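Local coordinates for protein accelerated cell death 11 (Arabidopsis thaliana, PDB 4NTO) that selectively transfers ceramide-1-phosphate and phytoceramide-1-phosphate between membranes, apparently requiring a phosphate on the lipid headgroup, at residues 23-28 against 188-193; 81-86 against 97-102. The protein carries 1 engineered substitution. One frame throughout, in Å; residues are numbered along the deposited sequence.

Interaction 1: residues 23-28 against 188-193; sequences IIVNSP and APLITY
Val25, in the last turn of helix 10-25, meets Leu190 and its neighbours on helix 173-200 at the closest backbone approach of the two segments, with the CA atoms of Val25 and Leu190 6.3 Å apart; the first helix ends before Asn26, and on the other side Pro189, with no N-H to give, interrupts the backbone bonding and kinks the helix. Val25 carries most of the contact, and its two methyls are used differently. CG1 lies anti to the carbonyl carbon and sits over one face of the Tyr193 ring, 4.2 Å from the ring centroid and 27° off its normal, a CH-pi contact displaced toward the root of the ring, since the nearest ring atom to Val25 CG1 is Tyr193 CG at 3.8 Å. Val25 CG1 also touches Leu190 CD1, 3.9 Å away. The other methyl, Val25 CG2, rests on the proline, 4.0 Å from Pro189 CB. With CG anti to the backbone N (chi1 173°), the Tyr193 ring is carried to the Val25 side, and chi2 turns its face. The Asn26 amide lies against the CB-CG side of the proline ring, crossing it at a slant, with Asn26 OD1 3.5 Å from Pro189 CB and Asn26 ND2 3.7 Å from Pro189 CG. No hydrogen bond crosses between the segments, so the geometry is that of van der Waals packing. Val32 also touches both Val25 and Tyr193, while Leu190 reaches Phe18 and Leu21. This is helix-end packing near the surface of the all-helical GLTP fold, joining the C-terminal end of helix 10-25 to helix 173-200.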
ATOM      1  N   ILE A  23      -5.381 -11.519 -10.512  1.00 31.24           N
ATOM      2  CA  ILE A  23      -5.429 -12.632 -11.467  1.00 32.09           C
ATOM      3  C   ILE A  23      -4.071 -13.348 -11.561  1.00 32.79           C
ATOM      4  O   ILE A  23      -4.003 -14.582 -11.488  1.00 30.09           O
ATOM      5  CB  ILE A  23      -5.895 -12.183 -12.862  1.00 29.89           C
ATOM      6  CG1 ILE A  23      -7.388 -11.858 -12.843  1.00 30.98           C
ATOM      7  CG2 ILE A  23      -5.573 -13.253 -13.939  1.00 31.49           C
ATOM      8  CD1 ILE A  23      -8.262 -13.001 -12.310  1.00 33.63           C
ATOM      9  N   ILE A  24      -2.998 -12.571 -11.699  1.00 31.27           N
ATOM     10  CA  ILE A  24      -1.651 -13.135 -11.787  1.00 31.30           C
ATOM     11  C   ILE A  24      -1.284 -13.953 -10.559  1.00 33.59           C
ATOM     12  O   ILE A  24      -0.774 -15.071 -10.685  1.00 34.64           O
ATOM     13  CB  ILE A  24      -0.603 -12.042 -11.982  1.00 35.23           C
ATOM     14  CG1 ILE A  24      -0.868 -11.279 -13.273  1.00 30.39           C
ATOM     15  CG2 ILE A  24       0.808 -12.631 -11.986  1.00 37.70           C
ATOM     16  CD1 ILE A  24      -0.015 -10.078 -13.409  1.00 34.47           C
ATOM     17  N   VAL A  25      -1.567 -13.421  -9.369  1.00 33.63           N
ATOM     18  CA  VAL A  25      -1.170 -14.106  -8.143  1.00 36.53           C
ATOM     19  C   VAL A  25      -2.067 -15.296  -7.794  1.00 40.14           C
ATOM     20  O   VAL A  25      -1.672 -16.182  -7.040  1.00 35.48           O
ATOM     21  CB  VAL A  25      -0.992 -13.135  -6.932  1.00 30.31           C
ATOM     22  CG1 VAL A  25       0.055 -12.055  -7.260  1.00 26.97           C
ATOM     23  CG2 VAL A  25      -2.300 -12.488  -6.530  1.00 33.17           C
ATOM     24  N   ASN A  26      -3.268 -15.330  -8.356  1.00 46.22           N
ATOM     25  CA  ASN A  26      -4.175 -16.430  -8.073  1.00 51.54           C
ATOM     26  C   ASN A  26      -4.066 -17.521  -9.129  1.00 54.86           C
ATOM     27  O   ASN A  26      -4.866 -18.449  -9.158  1.00 57.57           O
ATOM     28  CB  ASN A  26      -5.612 -15.926  -7.955  1.00 55.12           C
ATOM     29  CG  ASN A  26      -5.827 -15.068  -6.715  1.00 57.36           C
ATOM     30  OD1 ASN A  26      -5.499 -15.477  -5.601  1.00 57.78           O
ATOM     31  ND2 ASN A  26      -6.361 -13.867  -6.907  1.00 56.67           N
ATOM     32  N   SER A  27      -3.068 -17.402  -9.994  1.00 53.99           N
ATOM     33  CA  SER A  27      -2.822 -18.394 -11.021  1.00 57.17           C
ATOM     34  C   SER A  27      -1.615 -19.250 -10.663  1.00 58.44           C
ATOM     35  O   SER A  27      -0.785 -18.853  -9.856  1.00 55.08           O
ATOM     36  CB  SER A  27      -2.563 -17.689 -12.348  1.00 60.79           C
ATOM     37  OG  SER A  27      -3.700 -16.940 -12.750  1.00 64.19           O
ATOM     38  N   PRO A  28      -1.534 -20.456 -11.245  1.00 61.90           N
ATOM     39  CA  PRO A  28      -0.333 -21.276 -11.101  1.00 60.93           C
ATOM     40  C   PRO A  28       0.883 -20.513 -11.597  1.00 58.12           C
ATOM     41  O   PRO A  28       0.745 -19.732 -12.532  1.00 61.14           O
ATOM     42  CB  PRO A  28      -0.625 -22.455 -12.028  1.00 62.87           C
ATOM     43  CG  PRO A  28      -2.104 -22.571 -11.995  1.00 62.31           C
ATOM     44  CD  PRO A  28      -2.618 -21.187 -11.928  1.00 62.46           C
ATOM     45  N   ALA A 188      -5.701  -8.350  -1.097  1.00 28.24           N
ATOM     46  CA  ALA A 188      -5.477  -9.393  -0.096  1.00 27.90           C
ATOM     47  C   ALA A 188      -4.581 -10.567  -0.581  1.00 25.84           C
ATOM     48  O   ALA A 188      -3.655 -10.966   0.131  1.00 25.75           O
ATOM     49  CB  ALA A 188      -6.822  -9.908   0.496  1.00 26.15           C
ATOM     50  N   PRO A 189      -4.864 -11.139  -1.772  1.00 29.06           N
ATOM     51  CA  PRO A 189      -3.983 -12.245  -2.172  1.00 30.46           C
ATOM     52  C   PRO A 189      -2.622 -11.733  -2.617  1.00 30.01           C
ATOM     53  O   PRO A 189      -1.651 -12.486  -2.566  1.00 31.28           O
ATOM     54  CB  PRO A 189      -4.733 -12.896  -3.353  1.00 27.63           C
ATOM     55  CG  PRO A 189      -5.640 -11.779  -3.887  1.00 27.33           C
ATOM     56  CD  PRO A 189      -6.041 -11.018  -2.659  1.00 29.77           C
ATOM     57  N   LEU A 190      -2.556 -10.476  -3.047  1.00 27.58           N
ATOM     58  CA  LEU A 190      -1.286  -9.878  -3.459  1.00 28.40           C
ATOM     59  C   LEU A 190      -0.357  -9.682  -2.260  1.00 27.29           C
ATOM     60  O   LEU A 190       0.832 -10.027  -2.299  1.00 22.94           O
ATOM     61  CB  LEU A 190      -1.536  -8.548  -4.169  1.00 25.86           C
ATOM     62  CG  LEU A 190      -0.318  -7.747  -4.611  1.00 24.80           C
ATOM     63  CD1 LEU A 190       0.544  -8.545  -5.600  1.00 24.18           C
ATOM     64  CD2 LEU A 190      -0.781  -6.453  -5.229  1.00 23.88           C
ATOM     65  N   ILE A 191      -0.918  -9.140  -1.186  1.00 27.18           N
ATOM     66  CA  ILE A 191      -0.187  -8.963   0.062  1.00 28.28           C
ATOM     67  C   ILE A 191       0.301 -10.322   0.606  1.00 29.76           C
ATOM     68  O   ILE A 191       1.435 -10.452   1.044  1.00 26.97           O
ATOM     69  CB  ILE A 191      -1.068  -8.207   1.106  1.00 21.06           C
ATOM     70  CG1 ILE A 191      -1.224  -6.743   0.688  1.00 26.85           C
ATOM     71  CG2 ILE A 191      -0.476  -8.295   2.497  1.00 22.76           C
ATOM     72  CD1 ILE A 191      -2.454  -6.028   1.254  1.00 28.24           C
ATOM     73  N   THR A 192      -0.573 -11.323   0.559  1.00 27.38           N
ATOM     74  CA  THR A 192      -0.228 -12.682   0.931  1.00 27.42           C
ATOM     75  C   THR A 192       0.894 -13.245   0.049  1.00 24.36           C
ATOM     76  O   THR A 192       1.828 -13.860   0.537  1.00 26.03           O
ATOM     77  CB  THR A 192      -1.460 -13.608   0.809  1.00 28.81           C
ATOM     78  OG1 THR A 192      -2.502 -13.134   1.673  1.00 31.90           O
ATOM     79  CG2 THR A 192      -1.094 -15.047   1.193  1.00 28.93           C
ATOM     80  N   TYR A 193       0.775 -13.048  -1.253  1.00 22.64           N
ATOM     81  CA  TYR A 193       1.808 -13.474  -2.180  1.00 24.40           C
ATOM     82  C   TYR A 193       3.161 -12.856  -1.792  1.00 24.29           C
ATOM     83  O   TYR A 193       4.182 -13.536  -1.773  1.00 24.49           O
ATOM     84  CB  TYR A 193       1.434 -13.064  -3.599  1.00 20.88           C
ATOM     85  CG  TYR A 193       2.532 -13.327  -4.617  1.00 26.30           C
ATOM     86  CD1 TYR A 193       2.824 -14.626  -5.026  1.00 28.57           C
ATOM     87  CD2 TYR A 193       3.282 -12.283  -5.156  1.00 27.77           C
ATOM     88  CE1 TYR A 193       3.814 -14.883  -5.952  1.00 32.31           C
ATOM     89  CE2 TYR A 193       4.297 -12.533  -6.085  1.00 30.49           C
ATOM     90  CZ  TYR A 193       4.551 -13.845  -6.477  1.00 32.23           C
ATOM     91  OH  TYR A 193       5.532 -14.129  -7.398  1.00 35.32           O
TER

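Interaction 2: residues 81-86 against 97-102; sequences VMMDKD and SHTRNL. With 1PW ((2S,3R,4E)-2-(acetylamino)-3-hydroxyoctadec-4-en-1-yl dihydrogen phosphate), chain D.
Asp86 of helix 79-88 grips the first turn of helix 98-121 through one oxygen, tying together two consecutive helices of the GLTP fold. Asp86 OD2 accepts from Thr99 N at 3.0 Å, nearly in line with its C-O bond although the N-H...O angle is only 137°, and from Thr99 OG1 at 2.9 Å, on its anti side and 17° out of the carboxylate plane. Thr99 offers both donors to one oxygen because OG1 is anti to the carbonyl carbon, beside the backbone N (chi1 -64°). A water extends the grip, donating to Asp86 OD1 and accepting from His98 N. Next to this polar cluster, Met82 crosses the His98 side chain at about a right angle, with Met82 SD 3.6 Å from His98 CB and oblique to the imidazole. Bending at chi3, Met82 brings CE to 3.9 Å from Leu102 CD2, and Met83 SD meets that same methyl, its side chain crossing that of Leu102 at about a right angle. Phe198 of helix 173-200 touches Met83, Thr99 and Leu102, packing on this apolar side. In the next shell, His98 ND1 is hydrogen-bonded to Asp68, which also holds Asn101 ND2. Ser97 is the N-cap: its OG accepts from Arg100 N at 2.9 Å and is also hydrogen-bonded to Val92 O. The cap bond thus falls on the backbone N of Arg100, whose side chain, extended from CG to NE, runs to the phosphate of the bound ceramide-1-phosphate. There Arg100 NE makes weak hydrogen bonds to phosphate oxygens OAG (3.2 Å) and OAF (3.4 Å) of the lipid.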
ATOM      1  N   VAL A  81      12.752 -12.264  -9.354  1.00 28.07           N
ATOM      2  CA  VAL A  81      14.093 -12.074  -9.884  1.00 31.49           C
ATOM      3  C   VAL A  81      14.752 -10.923  -9.149  1.00 35.60           C
ATOM      4  O   VAL A  81      15.940 -10.972  -8.822  1.00 39.16           O
ATOM      5  CB  VAL A  81      14.032 -11.757 -11.401  1.00 30.50           C
ATOM      6  CG1 VAL A  81      15.338 -11.166 -11.884  1.00 28.41           C
ATOM      7  CG2 VAL A  81      13.651 -12.999 -12.200  1.00 30.74           C
ATOM      8  N   MET A  82      13.965  -9.885  -8.882  1.00 33.18           N
ATOM      9  CA  MET A  82      14.442  -8.720  -8.134  1.00 32.23           C
ATOM     10  C   MET A  82      14.928  -9.095  -6.737  1.00 29.72           C
ATOM     11  O   MET A  82      16.009  -8.671  -6.318  1.00 30.46           O
ATOM     12  CB  MET A  82      13.348  -7.646  -8.052  1.00 34.03           C
ATOM     13  CG  MET A  82      13.774  -6.321  -7.411  1.00 34.12           C
ATOM     14  SD  MET A  82      12.448  -5.094  -7.389  1.00 31.75           S
ATOM     15  CE  MET A  82      11.538  -5.595  -5.951  1.00 19.10           C
ATOM     16  N   MET A  83      14.124  -9.883  -6.022  1.00 30.56           N
ATOM     17  CA  MET A  83      14.481 -10.385  -4.699  1.00 27.76           C
ATOM     18  C   MET A  83      15.702 -11.327  -4.760  1.00 25.82           C
ATOM     19  O   MET A  83      16.567 -11.278  -3.901  1.00 27.21           O
ATOM     20  CB  MET A  83      13.293 -11.110  -4.033  1.00 24.65           C
ATOM     21  CG  MET A  83      12.119 -10.192  -3.659  1.00 31.56           C
ATOM     22  SD  MET A  83      10.795 -11.051  -2.776  1.00 30.54           S
ATOM     23  CE  MET A  83      11.539 -11.380  -1.182  1.00 29.49           C
ATOM     24  N   ASP A  84      15.754 -12.199  -5.757  1.00 26.18           N
ATOM     25  CA  ASP A  84      16.853 -13.168  -5.853  1.00 28.90           C
ATOM     26  C   ASP A  84      18.192 -12.496  -6.109  1.00 32.24           C
ATOM     27  O   ASP A  84      19.226 -12.979  -5.636  1.00 35.17           O
ATOM     28  CB  ASP A  84      16.571 -14.222  -6.925  1.00 32.01           C
ATOM     29  CG  ASP A  84      15.460 -15.188  -6.518  1.00 37.13           C
ATOM     30  OD1 ASP A  84      15.113 -15.230  -5.318  1.00 38.37           O
ATOM     31  OD2 ASP A  84      14.936 -15.909  -7.393  1.00 39.62           O
ATOM     32  N   LYS A  85      18.172 -11.396  -6.864  1.00 36.54           N
ATOM     33  CA  LYS A  85      19.371 -10.597  -7.121  1.00 36.78           C
ATOM     34  C   LYS A  85      19.896  -9.997  -5.828  1.00 35.28           C
ATOM     35  O   LYS A  85      21.104  -9.999  -5.597  1.00 32.16           O
ATOM     36  CB  LYS A  85      19.098  -9.465  -8.115  1.00 36.06           C
ATOM     37  CG  LYS A  85      19.082  -9.914  -9.569  1.00 38.78           C
ATOM     38  CD  LYS A  85      18.481  -8.850 -10.498  1.00 42.64           C
ATOM     39  CE  LYS A  85      19.341  -7.595 -10.596  1.00 46.69           C
ATOM     40  NZ  LYS A  85      20.675  -7.839 -11.186  1.00 43.28           N
ATOM     41  N   ASP A  86      18.996  -9.481  -4.989  1.00 33.69           N
ATOM     42  CA  ASP A  86      19.413  -8.870  -3.719  1.00 35.10           C
ATOM     43  C   ASP A  86      19.938  -9.911  -2.745  1.00 34.23           C
ATOM     44  O   ASP A  86      20.819  -9.623  -1.943  1.00 32.28           O
ATOM     45  CB  ASP A  86      18.276  -8.092  -3.065  1.00 37.80           C
ATOM     46  CG  ASP A  86      18.062  -6.731  -3.704  1.00 40.98           C
ATOM     47  OD1 ASP A  86      18.949  -6.291  -4.461  1.00 41.59           O
ATOM     48  OD2 ASP A  86      17.017  -6.094  -3.448  1.00 42.17           O
ATOM     49  N   SER A  97      17.825  -0.934  -0.654  1.00 33.91           N
ATOM     50  CA  SER A  97      17.733  -2.105  -1.521  1.00 33.18           C
ATOM     51  C   SER A  97      16.308  -2.215  -2.080  1.00 32.99           C
ATOM     52  O   SER A  97      15.353  -1.788  -1.442  1.00 33.43           O
ATOM     53  CB  SER A  97      18.112  -3.378  -0.774  1.00 33.69           C
ATOM     54  OG  SER A  97      17.046  -3.848   0.021  1.00 32.33           O
ATOM     55  N   HIS A  98      16.175  -2.758  -3.284  1.00 30.35           N
ATOM     56  CA  HIS A  98      14.861  -3.013  -3.859  1.00 29.63           C
ATOM     57  C   HIS A  98      13.981  -3.862  -2.938  1.00 30.19           C
ATOM     58  O   HIS A  98      12.786  -3.612  -2.812  1.00 30.88           O
ATOM     59  CB  HIS A  98      15.002  -3.670  -5.230  1.00 28.27           C
ATOM     60  CG  HIS A  98      15.694  -2.795  -6.236  1.00 32.72           C
ATOM     61  ND1 HIS A  98      15.674  -1.431  -6.152  1.00 36.27           N
ATOM     62  CD2 HIS A  98      16.436  -3.118  -7.326  1.00 33.28           C
ATOM     63  CE1 HIS A  98      16.376  -0.923  -7.170  1.00 34.77           C
ATOM     64  NE2 HIS A  98      16.845  -1.919  -7.879  1.00 32.62           N
ATOM     65  N   THR A  99      14.587  -4.835  -2.266  1.00 28.24           N
ATOM     66  CA  THR A  99      13.833  -5.770  -1.448  1.00 27.70           C
ATOM     67  C   THR A  99      13.344  -5.101  -0.164  1.00 29.87           C
ATOM     68  O   THR A  99      12.198  -5.303   0.253  1.00 24.68           O
ATOM     69  CB  THR A  99      14.654  -7.037  -1.166  1.00 26.86           C
ATOM     70  OG1 THR A  99      14.900  -7.700  -2.405  1.00 31.54           O
ATOM     71  CG2 THR A  99      13.920  -8.000  -0.242  1.00 26.55           C
ATOM     72  N   ARG A 100      14.193  -4.283   0.451  1.00 25.47           N
ATOM     73  CA  ARG A 100      13.767  -3.572   1.639  1.00 25.90           C
ATOM     74  C   ARG A 100      12.611  -2.664   1.261  1.00 26.75           C
ATOM     75  O   ARG A 100      11.616  -2.556   1.992  1.00 25.75           O
ATOM     76  CB  ARG A 100      14.922  -2.765   2.210  1.00 30.36           C
ATOM     77  CG  ARG A 100      14.598  -1.958   3.433  1.00 29.41           C
ATOM     78  CD  ARG A 100      15.896  -1.382   4.001  1.00 34.37           C
ATOM     79  NE  ARG A 100      15.686  -0.441   5.103  1.00 38.25           N
ATOM     80  CZ  ARG A 100      15.898  -0.732   6.380  1.00 47.16           C
ATOM     81  NH1 ARG A 100      16.320  -1.944   6.724  1.00 49.45           N
ATOM     82  NH2 ARG A 100      15.682   0.183   7.317  1.00 49.42           N
ATOM     83  N   ASN A 101      12.741  -2.041   0.091  1.00 25.48           N
ATOM     84  CA  ASN A 101      11.732  -1.126  -0.412  1.00 26.80           C
ATOM     85  C   ASN A 101      10.401  -1.821  -0.709  1.00 28.98           C
ATOM     86  O   ASN A 101       9.328  -1.292  -0.400  1.00 27.01           O
ATOM     87  CB  ASN A 101      12.274  -0.351  -1.625  1.00 21.54           C
ATOM     88  CG  ASN A 101      13.295   0.704  -1.208  1.00 28.66           C
ATOM     89  OD1 ASN A 101      13.398   1.028  -0.030  1.00 31.64           O
ATOM     90  ND2 ASN A 101      14.046   1.235  -2.164  1.00 29.18           N
ATOM     91  N   LEU A 102      10.493  -3.021  -1.279  1.00 24.80           N
ATOM     92  CA  LEU A 102       9.332  -3.846  -1.568  1.00 21.87           C
ATOM     93  C   LEU A 102       8.539  -4.150  -0.294  1.00 25.26           C
ATOM     94  O   LEU A 102       7.301  -4.086  -0.280  1.00 25.46           O
ATOM     95  CB  LEU A 102       9.788  -5.136  -2.248  1.00 20.59           C
ATOM     96  CG  LEU A 102       8.693  -6.114  -2.676  1.00 23.72           C
ATOM     97  CD1 LEU A 102       7.702  -5.469  -3.664  1.00 21.30           C
ATOM     98  CD2 LEU A 102       9.296  -7.387  -3.248  1.00 22.36           C
TER
HETATM   99  CAA 1PW D 301       7.309  22.699   9.482  1.00 54.32           C
HETATM  100  CAJ 1PW D 301       7.062  21.263   9.991  1.00 55.36           C
HETATM  101  CAL 1PW D 301       6.813  20.227   8.839  1.00 65.07           C
HETATM  102  CAN 1PW D 301       6.187  18.910   9.434  1.00 47.56           C
HETATM  103  CAP 1PW D 301       7.006  17.641   9.028  1.00 58.69           C
HETATM  104  CAR 1PW D 301       6.228  16.806   7.956  1.00 47.48           C
HETATM  105  CAT 1PW D 301       6.088  15.347   8.383  1.00 48.04           C
HETATM  106  CAU 1PW D 301       7.453  14.732   8.596  1.00 50.07           C
HETATM  107  CAS 1PW D 301       7.337  13.205   8.587  1.00 50.72           C
HETATM  108  CAQ 1PW D 301       8.614  12.593   7.977  1.00 50.02           C
HETATM  109  CAO 1PW D 301       8.601  11.035   8.108  1.00 48.24           C
HETATM  110  CAM 1PW D 301       9.986  10.519   7.722  1.00 48.56           C
HETATM  111  CAK 1PW D 301      10.004   8.964   7.601  1.00 86.05           C
HETATM  112  CAH 1PW D 301      11.315   8.523   6.930  1.00 87.92           C
HETATM  113  CAI 1PW D 301      11.340   7.593   5.911  1.00 90.05           C
HETATM  114  CAZ 1PW D 301      12.531   6.647   5.742  1.00 90.88           C
HETATM  115  OAE 1PW D 301      13.623   7.317   5.149  1.00 88.46           O
HETATM  116  CBA 1PW D 301      12.896   6.080   7.084  1.00 93.21           C
HETATM  117  NAW 1PW D 301      11.719   5.544   7.675  1.00 94.31           N
HETATM  118  CAY 1PW D 301      11.562   5.458   9.026  1.00 94.16           C
HETATM  119  CAB 1PW D 301      10.097   5.306   9.464  1.00 94.18           C
HETATM  120  OAC 1PW D 301      12.559   5.505   9.929  1.00 94.01           O
HETATM  121  CAV 1PW D 301      13.883   4.937   6.891  1.00 91.47           C
HETATM  122  OAX 1PW D 301      13.416   4.180   5.762  1.00 90.37           O
HETATM  123  PBB 1PW D 301      13.236   2.584   5.932  1.00 70.10           P
HETATM  124  OAF 1PW D 301      13.426   2.055   4.557  1.00 71.30           O
HETATM  125  OAG 1PW D 301      14.505   2.092   6.733  1.00 83.22           O
HETATM  126  OAD 1PW D 301      11.946   2.179   6.577  1.00 70.10           O
HETATM  127  O   HOH W   1      18.784  -3.506  -4.281  1.00 33.66           O

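From the N terminus, helix 10-25 ends at residues 23-28, and the chain then runs through most of the fold before residues 188-193 return to close the wide loop of interaction 1. Within that loop, interaction 2 closes a much shorter one, joining residues 81-86 to 97-102 across ten intervening residues; the two contacts are nested and do not cross. Their centres are 18 Å apart and their nearest atoms about 7 Å, without touching. Helix 173-200 connects them: residues 188-193 take part in interaction 1, and Phe198 farther along packs against interaction 2. One contact ties the first helix to the last, the other joins helix 79-88 to the start of helix 98-121, which carries Arg100.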